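Local coordinates for putative uncharacterized protein (PDB 4G7X), which is the N-terminal N1 domain of a CTXphi-type phage coat protein pIII and probably binds host TolA during infection of Vibrio cholerae, at residues H22-G27 / C94-C99; P31-V36 / G88-R93; G40-I45 / K70-Q75. All coordinates share one frame; numbering follows the deposited sequence.

Contact 1: residues H22-G27 / C94-C99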
loop_
_atom_site.group_PDB
_atom_site.type_symbol
_atom_site.label_atom_id
_atom_site.label_comp_id
_atom_site.label_asym_id
_atom_site.label_seq_id
_atom_site.Cartn_x
_atom_site.Cartn_y
_atom_site.Cartn_z
ATOM N N HIS A 22 0.360 1.222 6.094
ATOM C CA HIS A 22 -0.719 1.871 5.351
ATOM C C HIS A 22 -0.198 2.904 4.402
ATOM O O HIS A 22 0.610 3.748 4.783
ATOM C CB HIS A 22 -1.709 2.518 6.313
ATOM C CG HIS A 22 -2.720 1.555 6.862
ATOM N ND1 HIS A 22 -2.442 0.713 7.873
ATOM C CD2 HIS A 22 -4.034 1.301 6.483
ATOM C CE1 HIS A 22 -3.527 -0.040 8.133
ATOM N NE2 HIS A 22 -4.500 0.323 7.286
ATOM N N GLN A 23 -0.647 2.849 3.154
ATOM C CA GLN A 23 -0.337 3.919 2.209
ATOM C C GLN A 23 -1.382 5.013 2.341
ATOM O O GLN A 23 -2.581 4.741 2.293
ATOM C CB GLN A 23 -0.290 3.420 0.765
ATOM C CG GLN A 23 -0.230 4.559 -0.248
ATOM C CD GLN A 23 0.238 4.107 -1.611
ATOM O OE1 GLN A 23 1.352 3.608 -1.765
ATOM N NE2 GLN A 23 -0.614 4.282 -2.613
ATOM N N LEU A 24 -0.917 6.246 2.508
ATOM C CA LEU A 24 -1.802 7.403 2.553
ATOM C C LEU A 24 -1.481 8.341 1.409
ATOM O O LEU A 24 -0.311 8.505 1.050
ATOM C CB LEU A 24 -1.671 8.132 3.893
ATOM C CG LEU A 24 -2.076 7.340 5.141
ATOM C CD1 LEU A 24 -1.850 8.198 6.371
ATOM C CD2 LEU A 24 -3.520 6.874 5.067
ATOM N N LEU A 25 -2.525 8.955 0.852
ATOM C CA LEU A 25 -2.400 9.883 -0.271
ATOM C C LEU A 25 -2.575 11.323 0.173
ATOM O O LEU A 25 -3.414 11.626 1.027
ATOM C CB LEU A 25 -3.440 9.567 -1.346
ATOM C CG LEU A 25 -3.456 8.136 -1.877
ATOM C CD1 LEU A 25 -4.625 7.957 -2.832
ATOM C CD2 LEU A 25 -2.140 7.747 -2.534
ATOM N N PHE A 26 -1.791 12.215 -0.422
ATOM C CA PHE A 26 -1.856 13.640 -0.109
ATOM C C PHE A 26 -1.793 14.444 -1.391
ATOM O O PHE A 26 -1.481 13.910 -2.463
ATOM C CB PHE A 26 -0.711 14.050 0.825
ATOM C CG PHE A 26 -0.649 13.245 2.088
ATOM C CD1 PHE A 26 -1.421 13.600 3.189
ATOM C CD2 PHE A 26 0.150 12.110 2.166
ATOM C CE1 PHE A 26 -1.382 12.849 4.354
ATOM C CE2 PHE A 26 0.190 11.350 3.326
ATOM C CZ PHE A 26 -0.575 11.720 4.421
ATOM N N GLY A 27 -2.084 15.734 -1.278
ATOM C CA GLY A 27 -1.973 16.629 -2.413
ATOM C C GLY A 27 -0.551 16.776 -2.913
ATOM O O GLY A 27 0.414 16.601 -2.162
ATOM N N CYS A 94 -1.729 15.960 10.622
ATOM C CA CYS A 94 -3.107 16.178 10.205
ATOM C C CYS A 94 -4.007 14.983 10.478
ATOM O O CYS A 94 -3.524 13.879 10.727
ATOM C CB CYS A 94 -3.148 16.570 8.719
ATOM S SG CYS A 94 -2.371 15.392 7.580
ATOM N N ILE A 95 -5.315 15.221 10.441
ATOM C CA ILE A 95 -6.310 14.165 10.612
ATOM C C ILE A 95 -6.745 13.692 9.229
ATOM O O ILE A 95 -7.139 14.503 8.390
ATOM C CB ILE A 95 -7.520 14.674 11.433
ATOM C CG1 ILE A 95 -7.054 15.174 12.805
ATOM C CG2 ILE A 95 -8.584 13.588 11.560
ATOM C CD1 ILE A 95 -8.130 15.872 13.614
ATOM N N TYR A 96 -6.658 12.388 8.973
ATOM C CA TYR A 96 -7.002 11.876 7.644
ATOM C C TYR A 96 -8.516 11.786 7.427
ATOM O O TYR A 96 -9.246 11.380 8.331
ATOM C CB TYR A 96 -6.332 10.527 7.362
ATOM C CG TYR A 96 -6.022 10.341 5.892
ATOM C CD1 TYR A 96 -4.934 10.986 5.306
ATOM C CD2 TYR A 96 -6.830 9.546 5.084
ATOM C CE1 TYR A 96 -4.652 10.838 3.958
ATOM C CE2 TYR A 96 -6.556 9.389 3.735
ATOM C CZ TYR A 96 -5.472 10.043 3.176
ATOM O OH TYR A 96 -5.203 9.882 1.836
ATOM N N PRO A 97 -8.995 12.200 6.235
ATOM C CA PRO A 97 -10.423 12.071 5.910
ATOM C C PRO A 97 -10.791 10.685 5.361
ATOM O O PRO A 97 -11.210 10.560 4.205
ATOM C CB PRO A 97 -10.644 13.167 4.860
ATOM C CG PRO A 97 -9.314 13.363 4.217
ATOM C CD PRO A 97 -8.259 12.979 5.220
ATOM N N TYR A 98 -10.650 9.660 6.199
ATOM C CA TYR A 98 -10.911 8.268 5.805
ATOM C C TYR A 98 -12.395 7.869 5.836
ATOM O O TYR A 98 -13.147 8.309 6.714
ATOM C CB TYR A 98 -10.080 7.311 6.673
ATOM C CG TYR A 98 -10.467 5.849 6.552
ATOM C CD1 TYR A 98 -10.057 5.086 5.457
ATOM C CD2 TYR A 98 -11.250 5.233 7.529
ATOM C CE1 TYR A 98 -10.414 3.749 5.342
ATOM C CE2 TYR A 98 -11.612 3.899 7.422
ATOM C CZ TYR A 98 -11.191 3.162 6.329
ATOM O OH TYR A 98 -11.550 1.837 6.225
ATOM N N CYS A 99 -12.794 7.044 4.867
ATOM C CA CYS A 99 -14.140 6.471 4.796
ATOM C C CYS A 99 -14.083 5.080 4.165
ATOM O O CYS A 99 -13.446 4.905 3.122
ATOM C CB CYS A 99 -15.076 7.376 3.988
ATOM S SG CYS A 99 -16.753 6.727 3.771
#
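The phenol of Tyr96 lies against Leu24, Leu25 and Phe26 of strand 20-27, held at its hydroxyl, along one edge and over one face. Its OH donates to Leu25 O at 2.6 Å, approaching in the carbonyl plane on a lone pair with a C=O...O angle of 121°, and Leu25 CB lies 3.7 Å from the same OH. Leu24 CD2 sits squarely over the ring in a CH-pi contact, 4.0 Å from the Tyr96 centroid and only 5° off the normal, while Leu24 CB reaches Tyr96 CE1 at 4.0 Å. The ring edge carrying CD1 and CE1 turns toward the face of Phe26 in an offset edge-to-face pair, with planes 86° apart and Phe26 CE1 3.9 Å from Tyr96 CE1. Phe26 CE1 also packs on Cys94 SG at 4.2 Å. Leu24, Phe26 and Cys94 are buried here, in the curled mixed beta sheet of the pIII N1 domain, where the chain leaving the short strand 93-95 crosses strand 20-27 without pairing with it. In the second shell Val36 of strand 35-38 touches Leu24, Phe26 and Tyr96, and Cys94 is tied to Cys84 by a disulfide. On the Tyr96 face opposite Leu24, Pro97 CD stands 3.5 Å above the ring plane, displaced toward the rim; Pro97 is the centre of an inverse gamma turn that leads the chain away. Farther along strand 20-27, His22 pairs in an antiparallel ladder with a strand of another protein chain, so the sheet continues across the interface.

Contact 2: residues P31-V36 / G88-R93; sequences PIVQSV and GASAER
Pro31 sets its ring against Ser90, with CD 3.0 Å from Ser90 O. Here the loop before strand 35-38 comes alongside the loop before strand 93-95, and the two join as a short parallel beta pair within the mixed sheet of the N1 domain. Ile32 turns the other way, onto Phe52 and Trp54 of strand 51-59, but its carbonyl oxygen accepts Gln34 NE2 at 2.8 Å, a bond made possible by the bend of the Gln34 chain at chi2 (-67°). Both Val33 branches rest on the opposing backbone: CG1 lies 3.6 Å from Glu92 O, and CG2 is 3.5 Å from Ala91 O and also packs on Ser90 CB. Glu92 O takes two donors, Gln34 N at 2.8 Å and, weakly, Ser35 N. Ser35 forms the parallel bridge with Arg93, supported by a CA-H...O contact of 3.3 Å from Arg93 CA to Ser35 O. Its OG bonds to Asp44 of strand 41-48. Beside this bridge the Arg93 chain, extended from CG to NE, passes Ser35, and Gln34 CB lies over one face of the guanidinium, 4.4 Å from Arg93 NH2.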
loop_
_atom_site.group_PDB
_atom_site.type_symbol
_atom_site.label_atom_id
_atom_site.label_comp_id
_atom_site.label_asym_id
_atom_site.label_seq_id
_atom_site.Cartn_x
_atom_site.Cartn_y
_atom_site.Cartn_z
ATOM N N PRO A 31 4.581 18.635 1.999
ATOM C CA PRO A 31 5.763 18.186 2.717
ATOM C C PRO A 31 5.573 16.714 3.054
ATOM O O PRO A 31 4.459 16.185 2.919
ATOM C CB PRO A 31 5.729 19.029 3.989
ATOM C CG PRO A 31 4.272 19.252 4.221
ATOM C CD PRO A 31 3.707 19.463 2.847
ATOM N N ILE A 32 6.640 16.045 3.468
ATOM C CA ILE A 32 6.532 14.654 3.879
ATOM C C ILE A 32 5.760 14.614 5.190
ATOM O O ILE A 32 6.297 14.912 6.257
ATOM C CB ILE A 32 7.906 13.970 4.002
ATOM C CG1 ILE A 32 8.690 14.121 2.693
ATOM C CG2 ILE A 32 7.723 12.497 4.356
ATOM C CD1 ILE A 32 10.044 13.440 2.685
ATOM N N VAL A 33 4.479 14.269 5.093
ATOM C CA VAL A 33 3.589 14.297 6.244
ATOM C C VAL A 33 4.108 13.328 7.308
ATOM O O VAL A 33 4.325 12.152 7.038
ATOM C CB VAL A 33 2.128 14.014 5.818
ATOM C CG1 VAL A 33 1.207 13.977 7.025
ATOM C CG2 VAL A 33 1.650 15.079 4.835
ATOM N N GLN A 34 4.352 13.852 8.505
ATOM C CA GLN A 34 5.089 13.120 9.540
ATOM C C GLN A 34 4.213 12.224 10.401
ATOM O O GLN A 34 4.569 11.082 10.691
ATOM C CB GLN A 34 5.866 14.102 10.426
ATOM C CG GLN A 34 6.970 14.845 9.680
ATOM C CD GLN A 34 8.096 13.928 9.248
ATOM O OE1 GLN A 34 8.812 13.380 10.084
ATOM N NE2 GLN A 34 8.253 13.744 7.946
ATOM N N SER A 35 3.071 12.757 10.811
ATOM C CA SER A 35 2.141 12.033 11.660
ATOM C C SER A 35 0.724 12.303 11.198
ATOM O O SER A 35 0.375 13.437 10.870
ATOM C CB SER A 35 2.306 12.439 13.125
ATOM O OG SER A 35 3.599 12.121 13.623
ATOM N N VAL A 36 -0.085 11.248 11.157
ATOM C CA VAL A 36 -1.459 11.333 10.690
ATOM C C VAL A 36 -2.356 10.565 11.645
ATOM O O VAL A 36 -2.057 9.418 11.999
ATOM C CB VAL A 36 -1.624 10.745 9.269
ATOM C CG1 VAL A 36 -3.086 10.762 8.839
ATOM C CG2 VAL A 36 -0.776 11.504 8.262
ATOM N N GLY A 88 -4.180 19.809 -2.496
ATOM C CA GLY A 88 -3.058 20.737 -2.379
ATOM C C GLY A 88 -2.116 20.334 -1.258
ATOM O O GLY A 88 -2.245 19.247 -0.692
ATOM N N ALA A 89 -1.181 21.216 -0.920
ATOM C CA ALA A 89 -0.145 20.881 0.053
ATOM C C ALA A 89 -0.721 20.677 1.445
ATOM O O ALA A 89 -1.369 21.567 2.001
ATOM C CB ALA A 89 0.927 21.954 0.076
ATOM N N SER A 90 -0.489 19.491 2.000
ATOM C CA SER A 90 -1.012 19.129 3.315
ATOM C C SER A 90 -0.148 19.673 4.448
ATOM O O SER A 90 1.050 19.904 4.274
ATOM C CB SER A 90 -1.087 17.605 3.420
ATOM O OG SER A 90 -1.783 17.190 4.585
ATOM N N ALA A 91 -0.754 19.870 5.616
ATOM C CA ALA A 91 0.018 20.089 6.841
ATOM C C ALA A 91 0.781 18.809 7.168
ATOM O O ALA A 91 0.349 17.720 6.782
ATOM C CB ALA A 91 -0.913 20.466 7.979
ATOM N N GLU A 92 1.909 18.922 7.863
ATOM C CA GLU A 92 2.716 17.732 8.148
ATOM C C GLU A 92 2.240 16.946 9.372
ATOM O O GLU A 92 2.781 15.882 9.667
ATOM C CB GLU A 92 4.207 18.065 8.255
ATOM C CG GLU A 92 4.571 18.930 9.445
ATOM C CD GLU A 92 4.185 20.378 9.247
ATOM O OE1 GLU A 92 3.995 20.801 8.085
ATOM O OE2 GLU A 92 4.078 21.095 10.260
ATOM N N ARG A 93 1.243 17.478 10.079
ATOM C CA ARG A 93 0.516 16.722 11.104
ATOM C C ARG A 93 -0.952 17.002 10.889
ATOM O O ARG A 93 -1.379 18.155 10.927
ATOM C CB ARG A 93 0.939 17.120 12.515
ATOM C CG ARG A 93 2.309 16.599 12.869
ATOM C CD ARG A 93 2.687 16.852 14.314
ATOM N NE ARG A 93 3.923 16.125 14.570
ATOM C CZ ARG A 93 5.125 16.561 14.201
ATOM N NH1 ARG A 93 5.246 17.738 13.604
ATOM N NH2 ARG A 93 6.202 15.826 14.441
#

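Contact 3: residues G40-I45 / K70-Q75. Unlike the reference sequence in segment 70-75: Thr74 (reference Ser).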
loop_
_atom_site.group_PDB
_atom_site.type_symbol
_atom_site.label_atom_id
_atom_site.label_comp_id
_atom_site.label_asym_id
_atom_site.label_seq_id
_atom_site.Cartn_x
_atom_site.Cartn_y
_atom_site.Cartn_z
ATOM N N GLY A 40 -8.662 7.000 13.724
ATOM C CA GLY A 40 -8.485 7.014 15.176
ATOM C C GLY A 40 -7.114 6.587 15.673
ATOM O O GLY A 40 -6.836 6.689 16.860
ATOM N N CYS A 41 -6.261 6.120 14.762
ATOM C CA CYS A 41 -4.937 5.612 15.095
ATOM C C CYS A 41 -3.863 6.592 14.652
ATOM O O CYS A 41 -3.858 7.032 13.501
ATOM C CB CYS A 41 -4.710 4.269 14.404
ATOM S SG CYS A 41 -3.196 3.418 14.906
ATOM N N MET A 42 -2.953 6.932 15.560
ATOM C CA MET A 42 -1.863 7.834 15.211
ATOM C C MET A 42 -0.747 7.083 14.497
ATOM O O MET A 42 -0.140 6.168 15.059
ATOM C CB MET A 42 -1.319 8.548 16.443
ATOM C CG MET A 42 -0.349 9.669 16.098
ATOM S SD MET A 42 -1.127 11.095 15.317
ATOM C CE MET A 42 -1.902 11.859 16.740
ATOM N N LEU A 43 -0.488 7.484 13.257
ATOM C CA LEU A 43 0.509 6.839 12.407
ATOM C C LEU A 43 1.666 7.776 12.142
ATOM O O LEU A 43 1.462 8.976 11.977
ATOM C CB LEU A 43 -0.107 6.440 11.062
ATOM C CG LEU A 43 -1.420 5.650 11.019
ATOM C CD1 LEU A 43 -1.735 5.228 9.592
ATOM C CD2 LEU A 43 -1.389 4.437 11.936
ATOM N N ASP A 44 2.870 7.215 12.068
ATOM C CA ASP A 44 4.069 7.960 11.692
ATOM C C ASP A 44 4.644 7.455 10.370
ATOM O O ASP A 44 4.607 6.262 10.071
ATOM C CB ASP A 44 5.148 7.845 12.775
ATOM C CG ASP A 44 4.788 8.568 14.063
ATOM O OD1 ASP A 44 3.833 9.363 14.091
ATOM O OD2 ASP A 44 5.494 8.334 15.067
ATOM N N ILE A 45 5.186 8.381 9.588
ATOM C CA ILE A 45 5.871 8.049 8.342
ATOM C C ILE A 45 7.009 7.044 8.566
ATOM O O ILE A 45 7.776 7.157 9.525
ATOM C CB ILE A 45 6.375 9.341 7.643
ATOM C CG1 ILE A 45 6.973 9.052 6.255
ATOM C CG2 ILE A 45 7.377 10.089 8.516
ATOM C CD1 ILE A 45 5.957 8.673 5.195
ATOM N N LYS A 70 2.969 3.610 9.749
ATOM C CA LYS A 70 2.695 2.600 10.770
ATOM C C LYS A 70 2.345 3.275 12.094
ATOM O O LYS A 70 2.785 4.399 12.344
ATOM C CB LYS A 70 3.893 1.661 10.938
ATOM C CG LYS A 70 4.014 0.629 9.828
ATOM C CD LYS A 70 5.262 -0.226 9.980
ATOM C CE LYS A 70 5.125 -1.205 11.130
ATOM N NZ LYS A 70 6.111 -2.316 11.007
ATOM N N PRO A 71 1.546 2.599 12.945
ATOM C CA PRO A 71 1.163 3.186 14.242
ATOM C C PRO A 71 2.350 3.492 15.140
ATOM O O PRO A 71 3.322 2.721 15.175
ATOM C CB PRO A 71 0.312 2.087 14.892
ATOM C CG PRO A 71 -0.207 1.286 13.757
ATOM C CD PRO A 71 0.891 1.292 12.731
ATOM N N ARG A 72 2.277 4.612 15.854
ATOM C CA ARG A 72 3.288 4.935 16.853
ATOM C C ARG A 72 2.894 4.275 18.168
ATOM O O ARG A 72 1.794 3.732 18.292
ATOM C CB ARG A 72 3.455 6.450 17.017
ATOM C CG ARG A 72 2.266 7.150 17.649
ATOM C CD ARG A 72 2.642 8.524 18.192
ATOM N NE ARG A 72 3.046 9.444 17.134
ATOM C CZ ARG A 72 3.193 10.754 17.298
ATOM N NH1 ARG A 72 2.966 11.308 18.481
ATOM N NH2 ARG A 72 3.560 11.513 16.277
ATOM N N PHE A 73 3.803 4.315 19.138
ATOM C CA PHE A 73 3.570 3.729 20.453
ATOM C C PHE A 73 2.431 4.410 21.219
ATOM O O PHE A 73 1.546 3.741 21.740
ATOM C CB PHE A 73 4.875 3.762 21.255
ATOM C CG PHE A 73 4.750 3.256 22.665
ATOM C CD1 PHE A 73 4.543 1.901 22.926
ATOM C CD2 PHE A 73 4.869 4.132 23.738
ATOM C CE1 PHE A 73 4.440 1.437 24.232
ATOM C CE2 PHE A 73 4.774 3.674 25.044
ATOM C CZ PHE A 73 4.560 2.327 25.292
ATOM N N THR A 74 2.449 5.739 21.262
ATOM C CA THR A 74 1.447 6.495 22.010
ATOM C C THR A 74 0.151 6.620 21.221
ATOM O O THR A 74 0.144 7.118 20.095
ATOM C CB THR A 74 1.968 7.898 22.356
ATOM O OG1 THR A 74 3.159 7.779 23.140
ATOM C CG2 THR A 74 0.925 8.696 23.133
ATOM N N GLN A 75 -0.940 6.152 21.820
ATOM C CA GLN A 75 -2.265 6.232 21.219
ATOM C C GLN A 75 -3.254 6.886 22.179
ATOM O O GLN A 75 -3.015 6.925 23.394
ATOM C CB GLN A 75 -2.740 4.835 20.799
ATOM C CG GLN A 75 -1.846 4.170 19.755
ATOM C CD GLN A 75 -1.805 4.931 18.437
ATOM O OE1 GLN A 75 -2.752 5.634 18.080
ATOM N NE2 GLN A 75 -0.708 4.784 17.704
HETATM O O HOH W 1 -4.870 7.169 18.705
#
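Strands 41-48 and 64-71 run antiparallel here, with Asp44 and Lys70 as the hydrogen-bonded pair (Asp44 N to Lys70 O 2.8 Å, Lys70 N to Asp44 O 3.1 Å), Leu43 and Pro71 as the following non-hydrogen-bonded pair, and Arg72 N donating to Met42 O. Beyond Arg72 the regular pairing stops, and the side chain of Gln75 takes over the role of a neighbouring strand. Its OE1 accepts Met42 N at 2.8 Å and its NE2 donates to Met42 O at 3.0 Å, both bonds lying in the respective carbonyl planes. NE2 also reaches Arg72 O, which fixes the amide's orientation, and a water bridges OE1 to Gly40 O. Met42 O thus accepts from both Gln75 NE2 and Arg72 N. Arg72 CG stands between the backbone N and the carbonyl carbon (chi1 69°), which carries the chain over strand 41-48. There NE and NH2 grip Asp44 OD1 side-on, each at 3.1 Å, in a salt bridge whose carboxylate and guanidinium planes are 65° apart; Met42 CG covers one guanidinium face. Asp44 OD1 is also hydrogen-bonded by Ser35 OG of strand 35-38. Away from this pair, Pro71 CG meets Leu43 CD2 and Pro71 CB meets Cys41 SG, both at 3.8 Å. Cys41 is bound to Cys14 by a disulfide, Lys70 NZ reaches Thr18 O, and strand 41-48 also pairs with strand 35-38.

How the contacts relate
Contacts 2 and 3 meet across the pairing of strands 35-38 and 41-48: Val36 O and Leu43 N are 2.8 Å apart, and Ser35 OG lies 2.8 Å from Asp44 OD1, although the contact centres are about 14 Å apart. Contact 1 joins contact 2 more closely, with centres about 9 Å apart; Cys94 N approaches Ser35 O at 3.3 Å, and Val36 CG1 touches both Leu24 CD1 (3.8 Å) and Tyr96 CB (3.6 Å). With contact 3, contact 1 shares only light packing, His22 CB to Leu43 CD1 at 4.3 Å. Among the three, contact 1 alone has residues within reach of the partner protein, probably TolA.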